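Local coordinates for protein putative superoxide reductase (Thermotoga maritima, PDB 3QZB) that probably reduces superoxide to hydrogen peroxide at a mononuclear iron centre, using electrons delivered by reduced rubredoxin, at residues E62-W67 and Y126-G131; V32-E37 and Q46-V51. All blocks are in the same frame, centred on the assembly; numbering follows the deposited sequence.

Contact 1 (E62-W67 and Y126-G131). With FE (Fe (III) ion), chain B.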
ATOM      1  N   GLU A  62      -8.305 -16.055   9.146  1.00  8.33           N
ATOM      2  CA  GLU A  62      -7.211 -16.236  10.062  1.00  9.97           C
ATOM      3  C   GLU A  62      -5.841 -16.399   9.420  1.00  8.41           C
ATOM      4  O   GLU A  62      -4.839 -16.081  10.059  1.00 10.29           O
ATOM      5  CB  GLU A  62      -7.498 -17.449  10.995  1.00 10.94           C
ATOM      6  CG  GLU A  62      -8.808 -17.349  11.774  1.00 14.32           C
ATOM      7  CD  GLU A  62     -10.120 -17.618  10.961  1.00 15.21           C
ATOM      8  OE1 GLU A  62     -10.110 -18.174   9.824  1.00 11.91           O
ATOM      9  OE2 GLU A  62     -11.212 -17.311  11.536  1.00 19.71           O
ATOM     10  N   HIS A  63      -5.810 -16.907   8.180  1.00  7.52           N
ATOM     11  CA  HIS A  63      -4.542 -17.294   7.551  1.00  7.01           C
ATOM     12  C   HIS A  63      -4.648 -17.029   6.058  1.00  6.61           C
ATOM     13  O   HIS A  63      -5.392 -17.699   5.350  1.00  6.62           O
ATOM     14  CB  HIS A  63      -4.240 -18.762   7.796  1.00  6.91           C
ATOM     15  CG  HIS A  63      -2.950 -19.238   7.210  1.00  6.78           C
ATOM     16  ND1 HIS A  63      -2.745 -20.560   6.913  1.00  7.64           N
ATOM     17  CD2 HIS A  63      -1.831 -18.569   6.804  1.00  6.52           C
ATOM     18  CE1 HIS A  63      -1.535 -20.684   6.373  1.00  7.67           C
ATOM     19  NE2 HIS A  63      -0.948 -19.482   6.293  1.00  6.37           N
ATOM     20  N   HIS A  64      -3.803 -16.129   5.548  1.00  5.96           N
ATOM     21  CA  HIS A  64      -3.857 -15.741   4.149  1.00  6.23           C
ATOM     22  C   HIS A  64      -2.599 -15.034   3.732  1.00  5.06           C
ATOM     23  O   HIS A  64      -1.890 -14.443   4.556  1.00  6.10           O
ATOM     24  CB  HIS A  64      -5.087 -14.823   3.910  1.00  5.81           C
ATOM     25  CG  HIS A  64      -5.148 -13.642   4.856  1.00  6.01           C
ATOM     26  ND1 HIS A  64      -5.994 -13.628   5.942  1.00  6.96           N
ATOM     27  CD2 HIS A  64      -4.475 -12.472   4.900  1.00  5.76           C
ATOM     28  CE1 HIS A  64      -5.815 -12.489   6.593  1.00  7.21           C
ATOM     29  NE2 HIS A  64      -4.876 -11.788   6.012  1.00  7.05           N
ATOM     30  N   ILE A  65      -2.339 -15.068   2.439  1.00  5.15           N
ATOM     31  CA  ILE A  65      -1.286 -14.210   1.847  1.00  5.53           C
ATOM     32  C   ILE A  65      -1.798 -12.797   1.685  1.00  5.25           C
ATOM     33  O   ILE A  65      -2.839 -12.543   1.119  1.00  5.87           O
ATOM     34  CB  ILE A  65      -0.873 -14.784   0.484  1.00  5.48           C
ATOM     35  CG1 ILE A  65      -0.425 -16.254   0.584  1.00  6.38           C
ATOM     36  CG2 ILE A  65       0.195 -13.878  -0.172  1.00  6.57           C
ATOM     37  CD1 ILE A  65       0.699 -16.482   1.557  1.00  7.68           C
ATOM     38  N   ARG A  66      -1.059 -11.852   2.250  1.00  5.11           N
ATOM     39  CA  ARG A  66      -1.419 -10.442   2.251  1.00  5.01           C
ATOM     40  C   ARG A  66      -1.020  -9.697   0.966  1.00  4.56           C
ATOM     41  O   ARG A  66      -1.765  -8.832   0.521  1.00  5.08           O
ATOM     42  CB  ARG A  66      -0.708  -9.765   3.425  1.00  5.15           C
ATOM     43  CG  ARG A  66      -1.203 -10.164   4.816  1.00  5.35           C
ATOM     44  CD  ARG A  66      -2.449  -9.430   5.185  1.00  5.76           C
ATOM     45  NE  ARG A  66      -2.895  -9.651   6.557  1.00  6.26           N
ATOM     46  CZ  ARG A  66      -2.339  -9.113   7.615  1.00  6.66           C
ATOM     47  NH1 ARG A  66      -1.312  -8.299   7.515  1.00  7.59           N
ATOM     48  NH2 ARG A  66      -2.828  -9.372   8.836  1.00  7.36           N
ATOM     49  N   TRP A  67       0.161  -9.986   0.446  1.00  4.28           N
ATOM     50  CA  TRP A  67       0.705  -9.230  -0.696  1.00  4.98           C
ATOM     51  C   TRP A  67       1.827  -9.943  -1.356  1.00  4.58           C
ATOM     52  O   TRP A  67       2.487 -10.803  -0.795  1.00  5.10           O
ATOM     53  CB  TRP A  67       1.045  -7.777  -0.286  1.00  5.46           C
ATOM     54  CG  TRP A  67       1.971  -7.564   0.884  1.00  4.39           C
ATOM     55  CD1 TRP A  67       1.588  -7.119   2.116  1.00  5.06           C
ATOM     56  CD2 TRP A  67       3.412  -7.784   0.997  1.00  4.63           C
ATOM     57  NE1 TRP A  67       2.654  -6.945   2.935  1.00  4.86           N
ATOM     58  CE2 TRP A  67       3.797  -7.348   2.289  1.00  4.88           C
ATOM     59  CE3 TRP A  67       4.405  -8.267   0.154  1.00  5.26           C
ATOM     60  CZ2 TRP A  67       5.117  -7.370   2.730  1.00  6.03           C
ATOM     61  CZ3 TRP A  67       5.702  -8.295   0.589  1.00  5.60           C
ATOM     62  CH2 TRP A  67       6.051  -7.838   1.858  1.00  5.80           C
ATOM     63  N   TYR A 126       4.278 -12.015   1.433  1.00  5.38           N
ATOM     64  CA  TYR A 126       4.061 -11.962   2.869  1.00  4.85           C
ATOM     65  C   TYR A 126       2.771 -12.694   3.215  1.00  4.85           C
ATOM     66  O   TYR A 126       1.710 -12.369   2.713  1.00  5.47           O
ATOM     67  CB  TYR A 126       3.961 -10.484   3.324  1.00  4.95           C
ATOM     68  CG  TYR A 126       3.734 -10.336   4.806  1.00  5.38           C
ATOM     69  CD1 TYR A 126       4.665 -10.778   5.732  1.00  5.75           C
ATOM     70  CD2 TYR A 126       2.576  -9.801   5.269  1.00  6.24           C
ATOM     71  CE1 TYR A 126       4.397 -10.701   7.094  1.00  5.94           C
ATOM     72  CE2 TYR A 126       2.290  -9.706   6.638  1.00  5.98           C
ATOM     73  CZ  TYR A 126       3.209 -10.177   7.525  1.00  5.63           C
ATOM     74  OH  TYR A 126       2.956 -10.159   8.898  1.00  6.63           O
ATOM     75  N   CYS A 127       2.912 -13.666   4.133  1.00  5.90           N
ATOM     76  CA  CYS A 127       1.796 -14.373   4.765  1.00  5.24           C
ATOM     77  C   CYS A 127       1.546 -13.742   6.107  1.00  6.25           C
ATOM     78  O   CYS A 127       2.462 -13.308   6.796  1.00  6.29           O
ATOM     79  CB  CYS A 127       2.183 -15.844   4.902  1.00  6.04           C
ATOM     80  SG  CYS A 127       0.888 -16.758   5.821  1.00  6.12           S
ATOM     81  N   ASN A 128       0.281 -13.637   6.472  1.00  5.42           N
ATOM     82  CA  ASN A 128      -0.070 -12.995   7.759  1.00  5.89           C
ATOM     83  C   ASN A 128       0.456 -13.747   8.990  1.00  6.55           C
ATOM     84  O   ASN A 128       0.577 -13.125  10.048  1.00  7.39           O
ATOM     85  CB  ASN A 128      -1.552 -12.699   7.887  1.00  5.84           C
ATOM     86  CG  ASN A 128      -2.391 -13.915   8.157  1.00  6.20           C
ATOM     87  OD1 ASN A 128      -2.074 -15.024   7.716  1.00  6.98           O
ATOM     88  ND2 ASN A 128      -3.517 -13.719   8.857  1.00  8.34           N
ATOM     89  N   ILE A 129       0.825 -15.038   8.856  1.00  5.84           N
ATOM     90  CA  ILE A 129       1.381 -15.768   9.982  1.00  6.08           C
ATOM     91  C   ILE A 129       2.696 -16.466   9.681  1.00  5.76           C
ATOM     92  O   ILE A 129       3.357 -16.921  10.598  1.00  6.61           O
ATOM     93  CB  ILE A 129       0.344 -16.788  10.577  1.00  6.32           C
ATOM     94  CG1 ILE A 129       0.083 -17.940   9.623  1.00  6.77           C
ATOM     95  CG2 ILE A 129      -0.903 -16.049  11.003  1.00  7.74           C
ATOM     96  CD1 ILE A 129      -0.971 -18.940  10.124  1.00  8.09           C
ATOM     97  N   HIS A 130       3.123 -16.572   8.400  1.00  5.50           N
ATOM     98  CA  HIS A 130       4.342 -17.262   8.042  1.00  5.33           C
ATOM     99  C   HIS A 130       5.409 -16.351   7.405  1.00  5.63           C
ATOM    100  O   HIS A 130       6.348 -16.836   6.754  1.00  6.21           O
ATOM    101  CB  HIS A 130       4.065 -18.430   7.090  1.00  6.41           C
ATOM    102  CG  HIS A 130       3.196 -19.496   7.703  1.00  6.76           C
ATOM    103  ND1 HIS A 130       1.958 -19.866   7.179  1.00  6.52           N
ATOM    104  CD2 HIS A 130       3.417 -20.304   8.784  1.00  7.38           C
ATOM    105  CE1 HIS A 130       1.480 -20.839   7.927  1.00  7.30           C
ATOM    106  NE2 HIS A 130       2.321 -21.131   8.893  1.00  7.37           N
ATOM    107  N   GLY A 131       5.277 -15.046   7.640  1.00  6.06           N
ATOM    108  CA  GLY A 131       6.336 -14.120   7.274  1.00  6.20           C
ATOM    109  C   GLY A 131       6.628 -14.001   5.788  1.00  5.31           C
ATOM    110  O   GLY A 131       5.736 -14.106   4.940  1.00  5.63           O
TER
HETATM  111 FE    FE B 132       0.973 -19.053   5.414  1.00  5.79          FE
HETATM  112  O   HOH W   1       1.165  -8.611   9.655  0.50 11.20           O
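The His63 ring carries CD1 of Ile129 over one face. SG of Cys127 and OD1 of Asn128 lie at its edge. The imidazole of His64 has the Asn128 amide stacked on one face, with the planes 25° apart; its ND1 is bonded to Thr60 O. CB of Asn128 sits over one face of the Arg66 guanidinium, whose NE donates in-plane to His64 NE2. The guanidinium also bonds Asn89 O and forms a salt bridge with Glu93, both of a neighbouring subunit. Over the centre of the Trp67 indole comes CB of Tyr126. Trp67 CG stands between its backbone N and carbonyl carbon (chi1 55°), which lays the indole face on Tyr126 CB; the two rings barely overlap. A glycine in place of Trp67 would probably uncover Tyr126 CB and deprive Glu82 of another neighbouring subunit of its indole N-H partner.

Asn128 ND2 donates to Glu62 O and its OD1 accepts from His64 N, both at 3.0 Å and with the donor above the carbonyl plane. Antiparallel backbone bonds run from Arg66 N to Tyr126 O, Tyr126 N to Trp67 O and Asn128 N to His64 O, with a beta bulge between Ile65 and Trp67. His63 NE2, Cys127 SG and His130 ND1 bind iron at 2.2 to 2.3 Å. The N-H of Ile129 donates a nearly straight hydrogen bond to the same sulfur. His29 and His57 complete the four-histidine, one-cysteine iron centre characteristic of superoxide reductases.

Contact 2 (V32-E37 and Q46-V51)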
ATOM      1  N   VAL A  32       6.078 -17.544  -7.105  1.00  6.45           N
ATOM      2  CA  VAL A  32       6.588 -18.066  -8.349  1.00  6.98           C
ATOM      3  C   VAL A  32       6.410 -17.042  -9.477  1.00  6.81           C
ATOM      4  O   VAL A  32       5.298 -16.576  -9.712  1.00  6.94           O
ATOM      5  CB  VAL A  32       5.925 -19.388  -8.738  1.00  7.94           C
ATOM      6  CG1 VAL A  32       6.471 -19.881 -10.095  1.00  9.47           C
ATOM      7  CG2 VAL A  32       6.157 -20.435  -7.619  1.00 10.99           C
ATOM      8  N   ILE A  33       7.529 -16.657 -10.090  1.00  7.57           N
ATOM      9  CA  ILE A  33       7.567 -15.670 -11.174  1.00  7.14           C
ATOM     10  C   ILE A  33       7.392 -16.370 -12.523  1.00  7.19           C
ATOM     11  O   ILE A  33       8.081 -17.376 -12.784  1.00  9.08           O
ATOM     12  CB  ILE A  33       8.925 -14.959 -11.181  1.00  8.07           C
ATOM     13  CG1 ILE A  33       9.136 -14.140  -9.893  1.00  8.39           C
ATOM     14  CG2 ILE A  33       8.998 -13.988 -12.404  1.00  8.76           C
ATOM     15  CD1 ILE A  33      10.590 -13.800  -9.613  1.00  9.54           C
ATOM     16  N   GLU A  34       6.516 -15.838 -13.357  1.00  7.20           N
ATOM     17  CA  GLU A  34       6.437 -16.211 -14.774  1.00  7.71           C
ATOM     18  C   GLU A  34       6.683 -14.944 -15.585  1.00  7.13           C
ATOM     19  O   GLU A  34       5.919 -13.997 -15.510  1.00  8.53           O
ATOM     20  CB  GLU A  34       5.083 -16.765 -15.090  1.00  9.17           C
ATOM     21  CG  GLU A  34       4.794 -18.050 -14.355  1.00 15.24           C
ATOM     22  CD  GLU A  34       3.363 -18.508 -14.564  1.00 20.79           C
ATOM     23  OE1 GLU A  34       3.063 -19.071 -15.649  1.00 28.29           O
ATOM     24  OE2 GLU A  34       2.517 -18.322 -13.679  1.00 21.07           O
ATOM     25  N   ALA A  35       7.764 -14.960 -16.343  1.00  8.86           N
ATOM     26  CA  ALA A  35       8.136 -13.804 -17.173  1.00  8.61           C
ATOM     27  C   ALA A  35       8.995 -14.362 -18.304  1.00  8.54           C
ATOM     28  O   ALA A  35       9.701 -15.341 -18.110  1.00  9.38           O
ATOM     29  CB  ALA A  35       8.941 -12.772 -16.343  1.00 10.82           C
ATOM     30  N   PRO A  36       9.012 -13.703 -19.458  1.00  9.39           N
ATOM     31  CA  PRO A  36       9.895 -14.134 -20.555  1.00  9.82           C
ATOM     32  C   PRO A  36      11.369 -14.030 -20.191  1.00  8.49           C
ATOM     33  O   PRO A  36      11.776 -13.151 -19.438  1.00  9.69           O
ATOM     34  CB  PRO A  36       9.555 -13.193 -21.684  1.00 11.06           C
ATOM     35  CG  PRO A  36       8.694 -12.188 -21.167  1.00 13.09           C
ATOM     36  CD  PRO A  36       8.271 -12.477 -19.762  1.00 11.14           C
ATOM     37  N   GLU A  37      12.167 -14.881 -20.819  1.00 10.25           N
ATOM     38  CA  GLU A  37      13.599 -14.827 -20.614  1.00 11.72           C
ATOM     39  C   GLU A  37      14.229 -13.565 -21.234  1.00  9.29           C
ATOM     40  O   GLU A  37      15.203 -13.016 -20.714  1.00 10.11           O
ATOM     41  CB  GLU A  37      14.244 -16.074 -21.258  1.00 13.83           C
ATOM     42  CG  GLU A  37      15.702 -16.164 -21.215  1.00 22.62           C
ATOM     43  CD  GLU A  37      16.232 -17.536 -21.662  1.00 34.94           C
ATOM     44  OE1 GLU A  37      15.544 -18.223 -22.462  1.00 34.56           O
ATOM     45  OE2 GLU A  37      17.350 -17.890 -21.219  1.00 43.45           O
ATOM     46  N   GLN A  46       4.656  -8.917 -19.596  1.00  7.90           N
ATOM     47  CA  GLN A  46       3.787  -9.478 -18.576  1.00  8.15           C
ATOM     48  C   GLN A  46       4.614 -10.239 -17.554  1.00  7.24           C
ATOM     49  O   GLN A  46       5.361 -11.140 -17.910  1.00  9.60           O
ATOM     50  CB  GLN A  46       2.817 -10.447 -19.208  1.00 11.01           C
ATOM     51  CG  GLN A  46       2.076 -10.015 -20.415  1.00 15.95           C
ATOM     52  CD  GLN A  46       1.104  -8.951 -20.131  1.00 15.48           C
ATOM     53  OE1 GLN A  46       1.128  -7.865 -20.790  1.00 21.03           O
ATOM     54  NE2 GLN A  46       0.202  -9.185 -19.213  1.00 15.18           N
ATOM     55  N   ILE A  47       4.464  -9.886 -16.283  1.00  7.16           N
ATOM     56  CA  ILE A  47       5.022 -10.626 -15.174  1.00  7.43           C
ATOM     57  C   ILE A  47       3.884 -11.113 -14.285  1.00  6.65           C
ATOM     58  O   ILE A  47       3.091 -10.339 -13.775  1.00  7.50           O
ATOM     59  CB  ILE A  47       5.986  -9.761 -14.338  1.00  7.16           C
ATOM     60  CG1 ILE A  47       7.123  -9.196 -15.187  1.00  9.24           C
ATOM     61  CG2 ILE A  47       6.531 -10.555 -13.152  1.00  8.27           C
ATOM     62  CD1 ILE A  47       7.990  -8.151 -14.416  1.00 10.42           C
ATOM     63  N   VAL A  48       3.787 -12.450 -14.205  1.00  7.32           N
ATOM     64  CA  VAL A  48       2.802 -13.081 -13.312  1.00  6.33           C
ATOM     65  C   VAL A  48       3.553 -13.569 -12.087  1.00  6.60           C
ATOM     66  O   VAL A  48       4.624 -14.188 -12.184  1.00  8.72           O
ATOM     67  CB  VAL A  48       2.070 -14.256 -13.992  1.00  7.96           C
ATOM     68  CG1 VAL A  48       0.923 -14.742 -13.091  1.00  9.70           C
ATOM     69  CG2 VAL A  48       1.533 -13.853 -15.351  1.00 10.59           C
ATOM     70  N   VAL A  49       2.996 -13.285 -10.906  1.00  6.37           N
ATOM     71  CA  VAL A  49       3.566 -13.841  -9.665  1.00  5.49           C
ATOM     72  C   VAL A  49       2.409 -14.493  -8.888  1.00  5.89           C
ATOM     73  O   VAL A  49       1.346 -13.909  -8.746  1.00  6.42           O
ATOM     74  CB  VAL A  49       4.254 -12.797  -8.798  1.00  6.21           C
ATOM     75  CG1 VAL A  49       4.950 -13.473  -7.636  1.00  7.35           C
ATOM     76  CG2 VAL A  49       5.237 -11.946  -9.604  1.00  8.70           C
ATOM     77  N   THR A  50       2.648 -15.734  -8.454  1.00  6.30           N
ATOM     78  CA  THR A  50       1.627 -16.544  -7.779  1.00  6.60           C
ATOM     79  C   THR A  50       2.207 -17.204  -6.548  1.00  7.05           C
ATOM     80  O   THR A  50       3.256 -17.815  -6.599  1.00  8.90           O
ATOM     81  CB  THR A  50       1.131 -17.647  -8.732  1.00  7.82           C
ATOM     82  OG1 THR A  50       0.743 -17.067  -9.993  1.00 10.52           O
ATOM     83  CG2 THR A  50      -0.037 -18.425  -8.143  1.00 10.98           C
ATOM     84  N   VAL A  51       1.516 -17.074  -5.422  1.00  6.69           N
ATOM     85  CA  VAL A  51       1.843 -17.897  -4.220  1.00  6.31           C
ATOM     86  C   VAL A  51       0.795 -19.029  -4.209  1.00  6.61           C
ATOM     87  O   VAL A  51      -0.362 -18.828  -4.454  1.00  7.67           O
ATOM     88  CB  VAL A  51       1.781 -17.048  -2.940  1.00  7.07           C
ATOM     89  CG1 VAL A  51       2.001 -17.909  -1.691  1.00  8.24           C
ATOM     90  CG2 VAL A  51       2.831 -15.919  -2.996  1.00  9.40           C
TER
HETATM   91  O   HOH W   2       3.141 -17.255 -11.404  1.00 13.20           O
HETATM   92  O   HOH W   3       4.434 -13.815 -18.338  1.00 20.29           O
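Ile33 and Ile47 meet through their CG2 methyls, 4.3 Å apart, on the inward side of this strand pair. Ala35 CB extends the patch, touching Ile47 CG1 at 4.2 Å. Val49 faces the same way, across from Ile33 as a non-hydrogen-bonded pair. Ile121 and Ala123 of strand 119-127 pack against this side, and Ile68 and Val70 of strand 65-74 cover Val49.

The strands run antiparallel, their directions 159° apart. Val32 and Thr50 form one hydrogen-bonded pair. Glu34 and Val48 form the next: Glu34 N reaches Val48 O at 2.8 Å, and the return bond comes from Val48 N. Between these pairs, CA of Val49 makes a CA-H...O contact with Val32 O at 3.2 Å.

On the outer side, Glu34 runs alongside Val48, pointing the same way. Its CG lies anti to the carbonyl carbon (chi1 -64°), which brings OE2 of the extended chain to 4.0 Å from Val48 CG1. One water sits within bonding distance of Glu34 OE2 (2.6 Å), Val32 O and Thr50 OG1, though its two protons cannot serve every acceptor around it. A second water donates to Glu34 O and Gln46 O. Lys53 is a weak, long ion-pair partner of Glu34. One face is apolar and packs on the opposite sheet; the other mixes valines with Glu34 and Thr50. This is one sheet of the immunoglobulin-like beta-sandwich.

How the contacts relate
Both segments of contact 2 come before those of contact 1; the centres are about 20 Å apart, with the middle of the chain between them. They belong to different sheets. Strands 31-34 and 44-51 of contact 2 lie in the three-stranded antiparallel sheet with 103-115. Strands 65-74 and 119-127 of contact 1 pair in the larger mixed sheet. Strand 65-74 follows 44-51 in the chain, so the connection passes from one sheet to the other. The contacts touch where Ile65 CG1 packs on Val51 CG1 at 3.7 Å. The sandwich core thus reaches the strand ends beside the iron. Contact 1 supplies three iron ligands; contact 2 builds part of the opposing sheet.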